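Local structure of 432aa long hypothetical deoxyribodipyrimidine photolyase (Sulfolobus tokodaii, 2E0I) at residues V51-N56 with L216-K221; F7-R12 with D340-I345. The protein probably repairs cyclobutane pyrimidine dimers in DNA by light-driven electron transfer from one bound FAD, with a second FAD as a likely light-harvesting cofactor. One frame throughout, in Å; residues are numbered along the deposited sequence.

Contact 1. Residues V51-N56 with L216-K221; sequences VSFMIN and LSPHLK. With FAD (flavin-adenine dinucleotide), chain E.
A single side chain, Phe-53, carries the whole of one side of this contact, reaching from helix 48-66 to the short helix 217-221 and meeting two successive residues in different ways. With CG anti to the backbone N (chi1 -172°), its ring stands out from its own helix. Pro-218 lies over one face of that ring: its CB is 3.9 Å from the centroid, 20° off the normal, a CH-pi contact displaced toward the rim. The far end of the same ring points at the imidazole of His-219, with Phe-53 CZ over the middle of the heterocycle and 3.5 Å from His-219 CE1. The pair is T-shaped, its planes 76° apart. The imidazole has hydrogen-bond partners on both nitrogens, Thr-224 OG1 at ND1 and Glu-191 OE1 at NE2, which should limit its turning and keep this face toward Phe-53. Behind this aromatic junction, the backbone of the 216-221 segment faces the cofactor: Leu-216 N and Ser-217 N both donate to O1P of the FAD, at 2.9 Å and 3.2 Å. No hydrogen bond joins the two segments, so the helix of the N-terminal photolyase domain meets the phosphate-binding segment through ring and proline packing, while polar bonding is directed to the FAD and to surrounding residues.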
ATOM      1  N   VAL A  51       2.252  -2.178 -10.281  1.00 15.49           N
ATOM      2  CA  VAL A  51       1.759  -3.068 -11.314  1.00 14.10           C
ATOM      3  C   VAL A  51       2.790  -4.128 -11.694  1.00 14.78           C
ATOM      4  O   VAL A  51       2.451  -5.308 -11.843  1.00 15.71           O
ATOM      5  CB  VAL A  51       1.329  -2.257 -12.548  1.00 12.82           C
ATOM      6  CG1 VAL A  51       0.934  -3.175 -13.675  1.00 14.76           C
ATOM      7  CG2 VAL A  51       0.150  -1.385 -12.180  1.00 14.10           C
ATOM      8  N   SER A  52       4.044  -3.721 -11.842  1.00 14.43           N
ATOM      9  CA  SER A  52       5.092  -4.666 -12.205  1.00 15.52           C
ATOM     10  C   SER A  52       5.230  -5.727 -11.126  1.00 15.91           C
ATOM     11  O   SER A  52       5.369  -6.923 -11.416  1.00 15.64           O
ATOM     12  CB  SER A  52       6.416  -3.939 -12.368  1.00 16.56           C
ATOM     13  OG  SER A  52       6.303  -2.974 -13.383  1.00 18.66           O
ATOM     14  N   PHE A  53       5.196  -5.276  -9.878  1.00 14.73           N
ATOM     15  CA  PHE A  53       5.295  -6.172  -8.744  1.00 14.92           C
ATOM     16  C   PHE A  53       4.152  -7.179  -8.767  1.00 14.90           C
ATOM     17  O   PHE A  53       4.354  -8.371  -8.516  1.00 15.93           O
ATOM     18  CB  PHE A  53       5.252  -5.377  -7.448  1.00 14.70           C
ATOM     19  CG  PHE A  53       5.531  -6.201  -6.227  1.00 14.76           C
ATOM     20  CD1 PHE A  53       4.587  -7.074  -5.734  1.00 13.84           C
ATOM     21  CD2 PHE A  53       6.750  -6.093  -5.562  1.00 15.37           C
ATOM     22  CE1 PHE A  53       4.843  -7.824  -4.598  1.00 13.90           C
ATOM     23  CE2 PHE A  53       7.010  -6.840  -4.422  1.00 13.58           C
ATOM     24  CZ  PHE A  53       6.052  -7.706  -3.943  1.00 12.57           C
ATOM     25  N   MET A  54       2.949  -6.699  -9.062  1.00 13.61           N
ATOM     26  CA  MET A  54       1.787  -7.575  -9.126  1.00 14.33           C
ATOM     27  C   MET A  54       1.948  -8.589 -10.278  1.00 14.98           C
ATOM     28  O   MET A  54       1.753  -9.794 -10.095  1.00 14.49           O
ATOM     29  CB  MET A  54       0.542  -6.725  -9.322  1.00 14.75           C
ATOM     30  CG  MET A  54      -0.736  -7.496  -9.378  1.00 16.34           C
ATOM     31  SD  MET A  54      -2.078  -6.361  -9.739  1.00 19.06           S
ATOM     32  CE  MET A  54      -1.984  -6.322 -11.531  1.00 19.19           C
ATOM     33  N   ILE A  55       2.301  -8.102 -11.466  1.00 14.57           N
ATOM     34  CA  ILE A  55       2.508  -8.979 -12.612  1.00 14.53           C
ATOM     35  C   ILE A  55       3.592 -10.033 -12.274  1.00 13.54           C
ATOM     36  O   ILE A  55       3.418 -11.230 -12.515  1.00 10.18           O
ATOM     37  CB  ILE A  55       2.982  -8.177 -13.850  1.00 17.88           C
ATOM     38  CG1 ILE A  55       2.080  -6.961 -14.092  1.00 18.78           C
ATOM     39  CG2 ILE A  55       2.979  -9.077 -15.077  1.00 16.03           C
ATOM     40  CD1 ILE A  55       0.714  -7.309 -14.603  1.00 21.14           C
ATOM     41  N   ASN A  56       4.721  -9.595 -11.730  1.00 13.25           N
ATOM     42  CA  ASN A  56       5.758 -10.553 -11.370  1.00 15.06           C
ATOM     43  C   ASN A  56       5.219 -11.579 -10.368  1.00 14.85           C
ATOM     44  O   ASN A  56       5.481 -12.779 -10.488  1.00 14.02           O
ATOM     45  CB  ASN A  56       6.976  -9.847 -10.780  1.00 16.73           C
ATOM     46  CG  ASN A  56       7.832  -9.192 -11.837  1.00 20.44           C
ATOM     47  OD1 ASN A  56       7.953  -9.702 -12.953  1.00 21.03           O
ATOM     48  ND2 ASN A  56       8.452  -8.062 -11.490  1.00 24.84           N
ATOM     49  N   LEU A 216       8.431  -5.269   3.595  1.00 17.23           N
ATOM     50  CA  LEU A 216       7.398  -6.265   3.355  1.00 16.66           C
ATOM     51  C   LEU A 216       6.062  -5.748   2.832  1.00 15.95           C
ATOM     52  O   LEU A 216       5.265  -6.533   2.315  1.00 14.77           O
ATOM     53  CB  LEU A 216       7.122  -7.051   4.636  1.00 17.13           C
ATOM     54  CG  LEU A 216       7.987  -8.253   5.013  1.00 17.58           C
ATOM     55  CD1 LEU A 216       7.570  -8.720   6.384  1.00 17.86           C
ATOM     56  CD2 LEU A 216       7.818  -9.385   4.007  1.00 16.44           C
ATOM     57  N   SER A 217       5.814  -4.446   2.963  1.00 15.52           N
ATOM     58  CA  SER A 217       4.535  -3.864   2.542  1.00 15.10           C
ATOM     59  C   SER A 217       4.004  -4.338   1.184  1.00 15.21           C
ATOM     60  O   SER A 217       2.856  -4.772   1.072  1.00 14.37           O
ATOM     61  CB  SER A 217       4.624  -2.346   2.559  1.00 14.35           C
ATOM     62  OG  SER A 217       5.796  -1.935   1.887  1.00 20.56           O
ATOM     63  N   PRO A 218       4.830  -4.281   0.129  1.00 14.86           N
ATOM     64  CA  PRO A 218       4.280  -4.743  -1.148  1.00 13.56           C
ATOM     65  C   PRO A 218       3.850  -6.223  -1.120  1.00 13.28           C
ATOM     66  O   PRO A 218       2.860  -6.615  -1.743  1.00 15.11           O
ATOM     67  CB  PRO A 218       5.412  -4.448  -2.128  1.00 11.81           C
ATOM     68  CG  PRO A 218       6.620  -4.593  -1.281  1.00 11.24           C
ATOM     69  CD  PRO A 218       6.256  -3.936   0.005  1.00 11.70           C
ATOM     70  N   HIS A 219       4.577  -7.047  -0.381  1.00 12.03           N
ATOM     71  CA  HIS A 219       4.232  -8.460  -0.297  1.00 11.69           C
ATOM     72  C   HIS A 219       2.939  -8.683   0.509  1.00 12.92           C
ATOM     73  O   HIS A 219       2.144  -9.584   0.201  1.00 12.24           O
ATOM     74  CB  HIS A 219       5.398  -9.230   0.317  1.00 10.56           C
ATOM     75  CG  HIS A 219       6.566  -9.370  -0.603  1.00 10.89           C
ATOM     76  ND1 HIS A 219       6.648 -10.367  -1.551  1.00 13.11           N
ATOM     77  CD2 HIS A 219       7.673  -8.607  -0.764  1.00 11.12           C
ATOM     78  CE1 HIS A 219       7.755 -10.214  -2.258  1.00 11.53           C
ATOM     79  NE2 HIS A 219       8.394  -9.152  -1.800  1.00 12.02           N
ATOM     80  N   LEU A 220       2.729  -7.861   1.537  1.00 12.47           N
ATOM     81  CA  LEU A 220       1.522  -7.960   2.356  1.00 11.73           C
ATOM     82  C   LEU A 220       0.332  -7.415   1.554  1.00 12.40           C
ATOM     83  O   LEU A 220      -0.717  -8.051   1.465  1.00 12.23           O
ATOM     84  CB  LEU A 220       1.690  -7.163   3.656  1.00  9.10           C
ATOM     85  CG  LEU A 220       2.757  -7.676   4.634  1.00  8.67           C
ATOM     86  CD1 LEU A 220       2.975  -6.653   5.720  1.00  6.05           C
ATOM     87  CD2 LEU A 220       2.346  -9.024   5.221  1.00  5.89           C
ATOM     88  N   LYS A 221       0.516  -6.244   0.955  1.00 12.95           N
ATOM     89  CA  LYS A 221      -0.520  -5.608   0.159  1.00 12.67           C
ATOM     90  C   LYS A 221      -0.989  -6.512  -0.982  1.00 13.03           C
ATOM     91  O   LYS A 221      -2.189  -6.610  -1.239  1.00 12.95           O
ATOM     92  CB  LYS A 221       0.004  -4.268  -0.380  1.00 14.24           C
ATOM     93  CG  LYS A 221      -0.401  -3.918  -1.812  1.00 16.37           C
ATOM     94  CD  LYS A 221      -1.855  -3.534  -1.929  1.00 17.84           C
ATOM     95  CE  LYS A 221      -2.228  -3.346  -3.384  1.00 17.97           C
ATOM     96  NZ  LYS A 221      -3.542  -2.645  -3.507  1.00 21.36           N
TER
HETATM   97  PA  FAD E1100       8.856  -1.570   8.175  1.00 29.54           P
HETATM   98  O1A FAD E1100       9.928  -2.565   7.945  1.00 31.28           O
HETATM   99  O2A FAD E1100       8.774  -0.663   9.340  1.00 31.16           O
HETATM  100  O5B FAD E1100       7.754  -2.653   8.632  1.00 31.26           O
HETATM  101  C5B FAD E1100       6.660  -2.302   9.482  1.00 32.36           C
HETATM  102  C4B FAD E1100       5.372  -2.945   8.965  1.00 34.14           C
HETATM  103  O4B FAD E1100       4.245  -2.599   9.788  1.00 35.85           O
HETATM  104  C3B FAD E1100       5.071  -2.429   7.556  1.00 34.99           C
HETATM  105  O3B FAD E1100       5.592  -3.362   6.606  1.00 33.17           O
HETATM  106  C2B FAD E1100       3.547  -2.522   7.542  1.00 35.21           C
HETATM  107  O2B FAD E1100       3.147  -3.887   7.409  1.00 38.01           O
HETATM  108  C1B FAD E1100       3.232  -2.015   8.949  1.00 35.68           C
HETATM  109  N9A FAD E1100       3.317  -0.537   9.037  1.00 34.64           N
HETATM  110  C8A FAD E1100       4.354   0.183   9.461  1.00 33.40           C
HETATM  111  N7A FAD E1100       4.022   1.472   9.486  1.00 33.44           N
HETATM  112  C5A FAD E1100       2.763   1.577   9.072  1.00 33.54           C
HETATM  113  C6A FAD E1100       1.878   2.633   8.883  1.00 32.04           C
HETATM  114  N6A FAD E1100       2.236   3.882   9.162  1.00 30.60           N
HETATM  115  N1A FAD E1100       0.645   2.376   8.421  1.00 31.20           N
HETATM  116  C2A FAD E1100       0.253   1.143   8.146  1.00 30.40           C
HETATM  117  N3A FAD E1100       1.066   0.115   8.319  1.00 30.27           N
HETATM  118  C4A FAD E1100       2.314   0.297   8.777  1.00 33.30           C
HETATM  119  N1  FAD E1100       2.027   1.477   3.588  1.00 23.25           N
HETATM  120  C2  FAD E1100       1.498   0.692   2.556  1.00 24.48           C
HETATM  121  O2  FAD E1100       1.608  -0.532   2.580  1.00 25.23           O
HETATM  122  N3  FAD E1100       0.884   1.305   1.457  1.00 26.07           N
HETATM  123  C4  FAD E1100       0.814   2.702   1.397  1.00 24.57           C
HETATM  124  O4  FAD E1100       0.224   3.239   0.461  1.00 23.75           O
HETATM  125  C4X FAD E1100       1.356   3.477   2.417  1.00 24.01           C
HETATM  126  N5  FAD E1100       1.355   4.871   2.299  1.00 24.96           N
HETATM  127  C5X FAD E1100       1.879   5.666   3.327  1.00 24.55           C
HETATM  128  C6  FAD E1100       1.851   7.051   3.194  1.00 22.01           C
HETATM  129  C7  FAD E1100       2.335   7.853   4.221  1.00 23.91           C
HETATM  130  C7M FAD E1100       2.264   9.374   4.061  1.00 24.69           C
HETATM  131  C8  FAD E1100       2.852   7.268   5.376  1.00 22.82           C
HETATM  132  C8M FAD E1100       3.366   8.125   6.535  1.00 23.13           C
HETATM  133  C9  FAD E1100       2.877   5.882   5.498  1.00 23.48           C
HETATM  134  C9A FAD E1100       2.385   5.068   4.480  1.00 25.13           C
HETATM  135  N10 FAD E1100       2.385   3.666   4.600  1.00 24.65           N
HETATM  136  C10 FAD E1100       1.960   2.875   3.520  1.00 23.77           C
HETATM  137  C1' FAD E1100       2.869   3.020   5.847  1.00 22.81           C
HETATM  138  C2' FAD E1100       4.352   2.649   5.938  1.00 24.46           C
HETATM  139  O2' FAD E1100       5.171   3.784   5.648  1.00 24.04           O
HETATM  140  C3' FAD E1100       4.723   1.483   5.018  1.00 26.29           C
HETATM  141  O3' FAD E1100       3.860   0.375   5.288  1.00 28.37           O
HETATM  142  C4' FAD E1100       6.169   1.036   5.244  1.00 26.48           C
HETATM  143  O4' FAD E1100       7.064   2.133   5.034  1.00 26.67           O
HETATM  144  C5' FAD E1100       6.544  -0.109   4.300  1.00 27.16           C
HETATM  145  O5' FAD E1100       7.925  -0.461   4.438  1.00 28.99           O
HETATM  146  P   FAD E1100       8.395  -1.673   5.388  1.00 27.24           P
HETATM  147  O1P FAD E1100       7.572  -2.858   5.059  1.00 28.14           O
HETATM  148  O2P FAD E1100       9.865  -1.784   5.256  1.00 28.17           O
HETATM  149  O3P FAD E1100       8.007  -1.159   6.867  1.00 30.28           O

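Contact 2. Residues F7-R12 with D340-I345; sequences FRRDLR and DYDPAI. With FAD (flavin-adenine dinucleotide), chain E.
This is a thin, mainly electrostatic contact across the middle of the molecule, between the loop after strand 2-7 and the turn that leads into helix 343-353. Arg-9 NH1 and Asp-342 OD2 form a long salt bridge of 3.7 Å. The guanidinium and carboxylate planes are 86° apart and the oxygen lies well out of the guanidinium plane, so charge alone acts here; the stronger partner of Arg-9 is Asp-98. The bridge spans the ground between two FAD pockets, Arg-9 lining one and Asp-342 the other. With CG anti to the backbone N (chi1 -170°), the Asp-342 carboxylate has two tasks: OD2 faces Arg-9, and OD1 caps the helix, accepting from Ile-345 N at 3.3 Å from above the carboxylate plane. The same turn reads the flavin edge through its backbone: FAD N3 donates to Asp-340 O at 2.9 Å, and Asp-342 N donates to FAD O4 at 3.2 Å. Ile-345 CG2 touches both flavin and adenine, 3.5 Å from FAD N1 and as near to FAD C2A. Asp-340 directs its carboxylate to Arg-312 and Ser-217; an alanine here would probably leave the Arg-312 charge without this mate and the Ser-217 hydroxyl without this partner. On the loop side, Leu-11 packs on helix 48-66, while on the other Ala-344 and Ile-345 touch helix 238-256, and helix 217-221 meets both Asp-340 and Asp-342.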
ATOM      1  N   PHE A   7      -8.456 -14.695  -7.918  1.00 18.97           N
ATOM      2  CA  PHE A   7      -7.384 -14.023  -7.191  1.00 18.22           C
ATOM      3  C   PHE A   7      -7.525 -12.539  -7.467  1.00 18.65           C
ATOM      4  O   PHE A   7      -8.036 -12.135  -8.509  1.00 17.90           O
ATOM      5  CB  PHE A   7      -6.017 -14.466  -7.699  1.00 16.33           C
ATOM      6  CG  PHE A   7      -5.672 -15.873  -7.366  1.00 15.89           C
ATOM      7  CD1 PHE A   7      -4.991 -16.170  -6.197  1.00 15.88           C
ATOM      8  CD2 PHE A   7      -6.020 -16.906  -8.227  1.00 16.08           C
ATOM      9  CE1 PHE A   7      -4.654 -17.478  -5.881  1.00 16.63           C
ATOM     10  CE2 PHE A   7      -5.688 -18.227  -7.926  1.00 17.35           C
ATOM     11  CZ  PHE A   7      -5.001 -18.513  -6.744  1.00 17.08           C
ATOM     12  N   ARG A   8      -7.071 -11.718  -6.537  1.00 20.76           N
ATOM     13  CA  ARG A   8      -7.127 -10.284  -6.749  1.00 21.45           C
ATOM     14  C   ARG A   8      -5.954  -9.595  -6.090  1.00 21.59           C
ATOM     15  O   ARG A   8      -5.173  -8.929  -6.753  1.00 21.81           O
ATOM     16  CB  ARG A   8      -8.426  -9.716  -6.182  1.00 22.99           C
ATOM     17  CG  ARG A   8      -9.679 -10.278  -6.812  1.00 21.77           C
ATOM     18  CD  ARG A   8     -10.689 -10.506  -5.728  1.00 23.54           C
ATOM     19  NE  ARG A   8     -12.007 -10.068  -6.138  1.00 25.15           N
ATOM     20  CZ  ARG A   8     -12.969  -9.729  -5.291  1.00 27.78           C
ATOM     21  NH1 ARG A   8     -12.748  -9.782  -3.980  1.00 28.15           N
ATOM     22  NH2 ARG A   8     -14.149  -9.330  -5.757  1.00 28.17           N
ATOM     23  N   ARG A   9      -5.826  -9.817  -4.788  1.00 21.93           N
ATOM     24  CA  ARG A   9      -4.819  -9.183  -3.952  1.00 22.01           C
ATOM     25  C   ARG A   9      -4.228 -10.220  -2.997  1.00 24.13           C
ATOM     26  O   ARG A   9      -3.543  -9.862  -2.024  1.00 26.12           O
ATOM     27  CB  ARG A   9      -5.543  -8.144  -3.116  1.00 21.45           C
ATOM     28  CG  ARG A   9      -4.961  -6.804  -3.030  1.00 22.82           C
ATOM     29  CD  ARG A   9      -5.943  -5.929  -2.242  1.00 21.64           C
ATOM     30  NE  ARG A   9      -5.311  -5.789  -0.979  1.00 21.03           N
ATOM     31  CZ  ARG A   9      -5.779  -5.814   0.253  1.00 20.93           C
ATOM     32  NH1 ARG A   9      -4.846  -5.668   1.158  1.00 21.28           N
ATOM     33  NH2 ARG A   9      -7.047  -5.961   0.613  1.00 20.74           N
ATOM     34  N   ASP A  10      -4.545 -11.490  -3.248  1.00 23.71           N
ATOM     35  CA  ASP A  10      -4.109 -12.633  -2.429  1.00 21.98           C
ATOM     36  C   ASP A  10      -3.269 -13.569  -3.292  1.00 20.24           C
ATOM     37  O   ASP A  10      -3.552 -14.764  -3.388  1.00 19.16           O
ATOM     38  CB  ASP A  10      -5.347 -13.382  -1.919  1.00 24.60           C
ATOM     39  CG  ASP A  10      -6.419 -13.594  -3.025  1.00 28.13           C
ATOM     40  OD1 ASP A  10      -6.174 -13.256  -4.205  1.00 28.84           O
ATOM     41  OD2 ASP A  10      -7.522 -14.101  -2.723  1.00 28.72           O
ATOM     42  N   LEU A  11      -2.222 -13.024  -3.896  1.00 18.76           N
ATOM     43  CA  LEU A  11      -1.377 -13.780  -4.813  1.00 18.74           C
ATOM     44  C   LEU A  11      -0.493 -14.877  -4.219  1.00 19.79           C
ATOM     45  O   LEU A  11       0.740 -14.764  -4.218  1.00 19.92           O
ATOM     46  CB  LEU A  11      -0.531 -12.795  -5.618  1.00 16.78           C
ATOM     47  CG  LEU A  11      -1.336 -11.628  -6.202  1.00 15.07           C
ATOM     48  CD1 LEU A  11      -0.499 -10.887  -7.203  1.00 15.66           C
ATOM     49  CD2 LEU A  11      -2.596 -12.136  -6.871  1.00 13.93           C
ATOM     50  N   ARG A  12      -1.131 -15.947  -3.741  1.00 19.37           N
ATOM     51  CA  ARG A  12      -0.427 -17.075  -3.137  1.00 18.99           C
ATOM     52  C   ARG A  12      -1.377 -18.252  -3.061  1.00 20.38           C
ATOM     53  O   ARG A  12      -2.591 -18.072  -3.190  1.00 20.81           O
ATOM     54  CB  ARG A  12       0.027 -16.722  -1.722  1.00 16.94           C
ATOM     55  CG  ARG A  12      -1.124 -16.395  -0.808  1.00 16.26           C
ATOM     56  CD  ARG A  12      -0.694 -16.162   0.629  1.00 16.19           C
ATOM     57  NE  ARG A  12      -1.853 -16.076   1.520  1.00 15.83           N
ATOM     58  CZ  ARG A  12      -2.646 -15.016   1.626  1.00 15.08           C
ATOM     59  NH1 ARG A  12      -2.402 -13.933   0.898  1.00 15.97           N
ATOM     60  NH2 ARG A  12      -3.692 -15.045   2.446  1.00 14.81           N
ATOM     61  N   ASP A 340       3.936  -0.381  -3.019  1.00 17.89           N
ATOM     62  CA  ASP A 340       3.018  -0.997  -2.058  1.00 19.50           C
ATOM     63  C   ASP A 340       1.690  -0.247  -1.881  1.00 19.24           C
ATOM     64  O   ASP A 340       0.991  -0.430  -0.881  1.00 20.11           O
ATOM     65  CB  ASP A 340       3.707  -1.128  -0.683  1.00 21.89           C
ATOM     66  CG  ASP A 340       4.151   0.227  -0.111  1.00 25.70           C
ATOM     67  OD1 ASP A 340       3.705   1.270  -0.645  1.00 26.46           O
ATOM     68  OD2 ASP A 340       4.937   0.257   0.872  1.00 26.25           O
ATOM     69  N   TYR A 341       1.323   0.580  -2.849  1.00 18.76           N
ATOM     70  CA  TYR A 341       0.091   1.346  -2.716  1.00 18.20           C
ATOM     71  C   TYR A 341      -1.135   0.606  -2.200  1.00 18.61           C
ATOM     72  O   TYR A 341      -1.590  -0.379  -2.786  1.00 17.75           O
ATOM     73  CB  TYR A 341      -0.279   2.023  -4.037  1.00 18.00           C
ATOM     74  CG  TYR A 341      -1.587   2.776  -3.948  1.00 16.46           C
ATOM     75  CD1 TYR A 341      -2.697   2.379  -4.691  1.00 15.36           C
ATOM     76  CD2 TYR A 341      -1.723   3.863  -3.086  1.00 15.47           C
ATOM     77  CE1 TYR A 341      -3.912   3.049  -4.576  1.00 16.27           C
ATOM     78  CE2 TYR A 341      -2.925   4.535  -2.960  1.00 16.37           C
ATOM     79  CZ  TYR A 341      -4.016   4.125  -3.709  1.00 17.27           C
ATOM     80  OH  TYR A 341      -5.210   4.794  -3.587  1.00 18.61           O
ATOM     81  N   ASP A 342      -1.667   1.107  -1.092  1.00 20.26           N
ATOM     82  CA  ASP A 342      -2.873   0.555  -0.497  1.00 22.02           C
ATOM     83  C   ASP A 342      -3.816   1.740  -0.257  1.00 21.07           C
ATOM     84  O   ASP A 342      -3.557   2.580   0.611  1.00 21.92           O
ATOM     85  CB  ASP A 342      -2.549  -0.134   0.821  1.00 24.83           C
ATOM     86  CG  ASP A 342      -3.719  -0.937   1.354  1.00 28.85           C
ATOM     87  OD1 ASP A 342      -4.794  -0.335   1.629  1.00 28.53           O
ATOM     88  OD2 ASP A 342      -3.553  -2.176   1.488  1.00 32.42           O
ATOM     89  N   PRO A 343      -4.925   1.819  -1.018  1.00 18.99           N
ATOM     90  CA  PRO A 343      -5.878   2.924  -0.867  1.00 17.17           C
ATOM     91  C   PRO A 343      -6.164   3.361   0.566  1.00 15.42           C
ATOM     92  O   PRO A 343      -5.972   4.527   0.901  1.00 15.06           O
ATOM     93  CB  PRO A 343      -7.120   2.403  -1.583  1.00 18.20           C
ATOM     94  CG  PRO A 343      -6.545   1.544  -2.662  1.00 16.57           C
ATOM     95  CD  PRO A 343      -5.457   0.795  -1.938  1.00 17.64           C
ATOM     96  N   ALA A 344      -6.602   2.427   1.407  1.00 14.69           N
ATOM     97  CA  ALA A 344      -6.937   2.757   2.800  1.00 14.98           C
ATOM     98  C   ALA A 344      -5.737   3.101   3.665  1.00 15.03           C
ATOM     99  O   ALA A 344      -5.769   4.050   4.447  1.00 14.82           O
ATOM    100  CB  ALA A 344      -7.709   1.617   3.440  1.00 13.58           C
ATOM    101  N   ILE A 345      -4.675   2.321   3.536  1.00 15.12           N
ATOM    102  CA  ILE A 345      -3.489   2.578   4.325  1.00 14.61           C
ATOM    103  C   ILE A 345      -2.841   3.895   3.897  1.00 15.31           C
ATOM    104  O   ILE A 345      -2.424   4.682   4.744  1.00 16.36           O
ATOM    105  CB  ILE A 345      -2.502   1.388   4.217  1.00 14.48           C
ATOM    106  CG1 ILE A 345      -3.197   0.123   4.751  1.00 13.91           C
ATOM    107  CG2 ILE A 345      -1.226   1.677   4.993  1.00 11.03           C
ATOM    108  CD1 ILE A 345      -2.362  -1.130   4.722  1.00 12.56           C
TER
HETATM  109  PA  FAD E1100       8.856  -1.570   8.175  1.00 29.54           P
HETATM  110  O1A FAD E1100       9.928  -2.565   7.945  1.00 31.28           O
HETATM  111  O2A FAD E1100       8.774  -0.663   9.340  1.00 31.16           O
HETATM  112  O5B FAD E1100       7.754  -2.653   8.632  1.00 31.26           O
HETATM  113  C5B FAD E1100       6.660  -2.302   9.482  1.00 32.36           C
HETATM  114  C4B FAD E1100       5.372  -2.945   8.965  1.00 34.14           C
HETATM  115  O4B FAD E1100       4.245  -2.599   9.788  1.00 35.85           O
HETATM  116  C3B FAD E1100       5.071  -2.429   7.556  1.00 34.99           C
HETATM  117  O3B FAD E1100       5.592  -3.362   6.606  1.00 33.17           O
HETATM  118  C2B FAD E1100       3.547  -2.522   7.542  1.00 35.21           C
HETATM  119  O2B FAD E1100       3.147  -3.887   7.409  1.00 38.01           O
HETATM  120  C1B FAD E1100       3.232  -2.015   8.949  1.00 35.68           C
HETATM  121  N9A FAD E1100       3.317  -0.537   9.037  1.00 34.64           N
HETATM  122  C8A FAD E1100       4.354   0.183   9.461  1.00 33.40           C
HETATM  123  N7A FAD E1100       4.022   1.472   9.486  1.00 33.44           N
HETATM  124  C5A FAD E1100       2.763   1.577   9.072  1.00 33.54           C
HETATM  125  C6A FAD E1100       1.878   2.633   8.883  1.00 32.04           C
HETATM  126  N6A FAD E1100       2.236   3.882   9.162  1.00 30.60           N
HETATM  127  N1A FAD E1100       0.645   2.376   8.421  1.00 31.20           N
HETATM  128  C2A FAD E1100       0.253   1.143   8.146  1.00 30.40           C
HETATM  129  N3A FAD E1100       1.066   0.115   8.319  1.00 30.27           N
HETATM  130  C4A FAD E1100       2.314   0.297   8.777  1.00 33.30           C
HETATM  131  N1  FAD E1100       2.027   1.477   3.588  1.00 23.25           N
HETATM  132  C2  FAD E1100       1.498   0.692   2.556  1.00 24.48           C
HETATM  133  O2  FAD E1100       1.608  -0.532   2.580  1.00 25.23           O
HETATM  134  N3  FAD E1100       0.884   1.305   1.457  1.00 26.07           N
HETATM  135  C4  FAD E1100       0.814   2.702   1.397  1.00 24.57           C
HETATM  136  O4  FAD E1100       0.224   3.239   0.461  1.00 23.75           O
HETATM  137  C4X FAD E1100       1.356   3.477   2.417  1.00 24.01           C
HETATM  138  N5  FAD E1100       1.355   4.871   2.299  1.00 24.96           N
HETATM  139  C5X FAD E1100       1.879   5.666   3.327  1.00 24.55           C
HETATM  140  C6  FAD E1100       1.851   7.051   3.194  1.00 22.01           C
HETATM  141  C7  FAD E1100       2.335   7.853   4.221  1.00 23.91           C
HETATM  142  C7M FAD E1100       2.264   9.374   4.061  1.00 24.69           C
HETATM  143  C8  FAD E1100       2.852   7.268   5.376  1.00 22.82           C
HETATM  144  C8M FAD E1100       3.366   8.125   6.535  1.00 23.13           C
HETATM  145  C9  FAD E1100       2.877   5.882   5.498  1.00 23.48           C
HETATM  146  C9A FAD E1100       2.385   5.068   4.480  1.00 25.13           C
HETATM  147  N10 FAD E1100       2.385   3.666   4.600  1.00 24.65           N
HETATM  148  C10 FAD E1100       1.960   2.875   3.520  1.00 23.77           C
HETATM  149  C1' FAD E1100       2.869   3.020   5.847  1.00 22.81           C
HETATM  150  C2' FAD E1100       4.352   2.649   5.938  1.00 24.46           C
HETATM  151  O2' FAD E1100       5.171   3.784   5.648  1.00 24.04           O
HETATM  152  C3' FAD E1100       4.723   1.483   5.018  1.00 26.29           C
HETATM  153  O3' FAD E1100       3.860   0.375   5.288  1.00 28.37           O
HETATM  154  C4' FAD E1100       6.169   1.036   5.244  1.00 26.48           C
HETATM  155  O4' FAD E1100       7.064   2.133   5.034  1.00 26.67           O
HETATM  156  C5' FAD E1100       6.544  -0.109   4.300  1.00 27.16           C
HETATM  157  O5' FAD E1100       7.925  -0.461   4.438  1.00 28.99           O
HETATM  158  P   FAD E1100       8.395  -1.673   5.388  1.00 27.24           P
HETATM  159  O1P FAD E1100       7.572  -2.858   5.059  1.00 28.14           O
HETATM  160  O2P FAD E1100       9.865  -1.784   5.256  1.00 28.17           O
HETATM  161  O3P FAD E1100       8.007  -1.159   6.867  1.00 30.28           O

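Overall arrangement
Both contacts lie near the centre of the chain and join the N-terminal photolyase domain to elements that hold FAD, yet they do so by different means. Contact 1 is buried and held by ring packing without a hydrogen bond across it, helix against helix; contact 2 is partly buried, loop against turn, and rests on charge. Along the sequence contact 1 is nested within the loop closed by contact 2. They also meet directly, tied together by the Ser-217 to Asp-340 pair and by Lys-221 O with Arg-9 NE. Around one FAD, contact 1 supplies phosphate-binding amides and contact 2 binds the flavin edge, while residues of both also line the second FAD pocket.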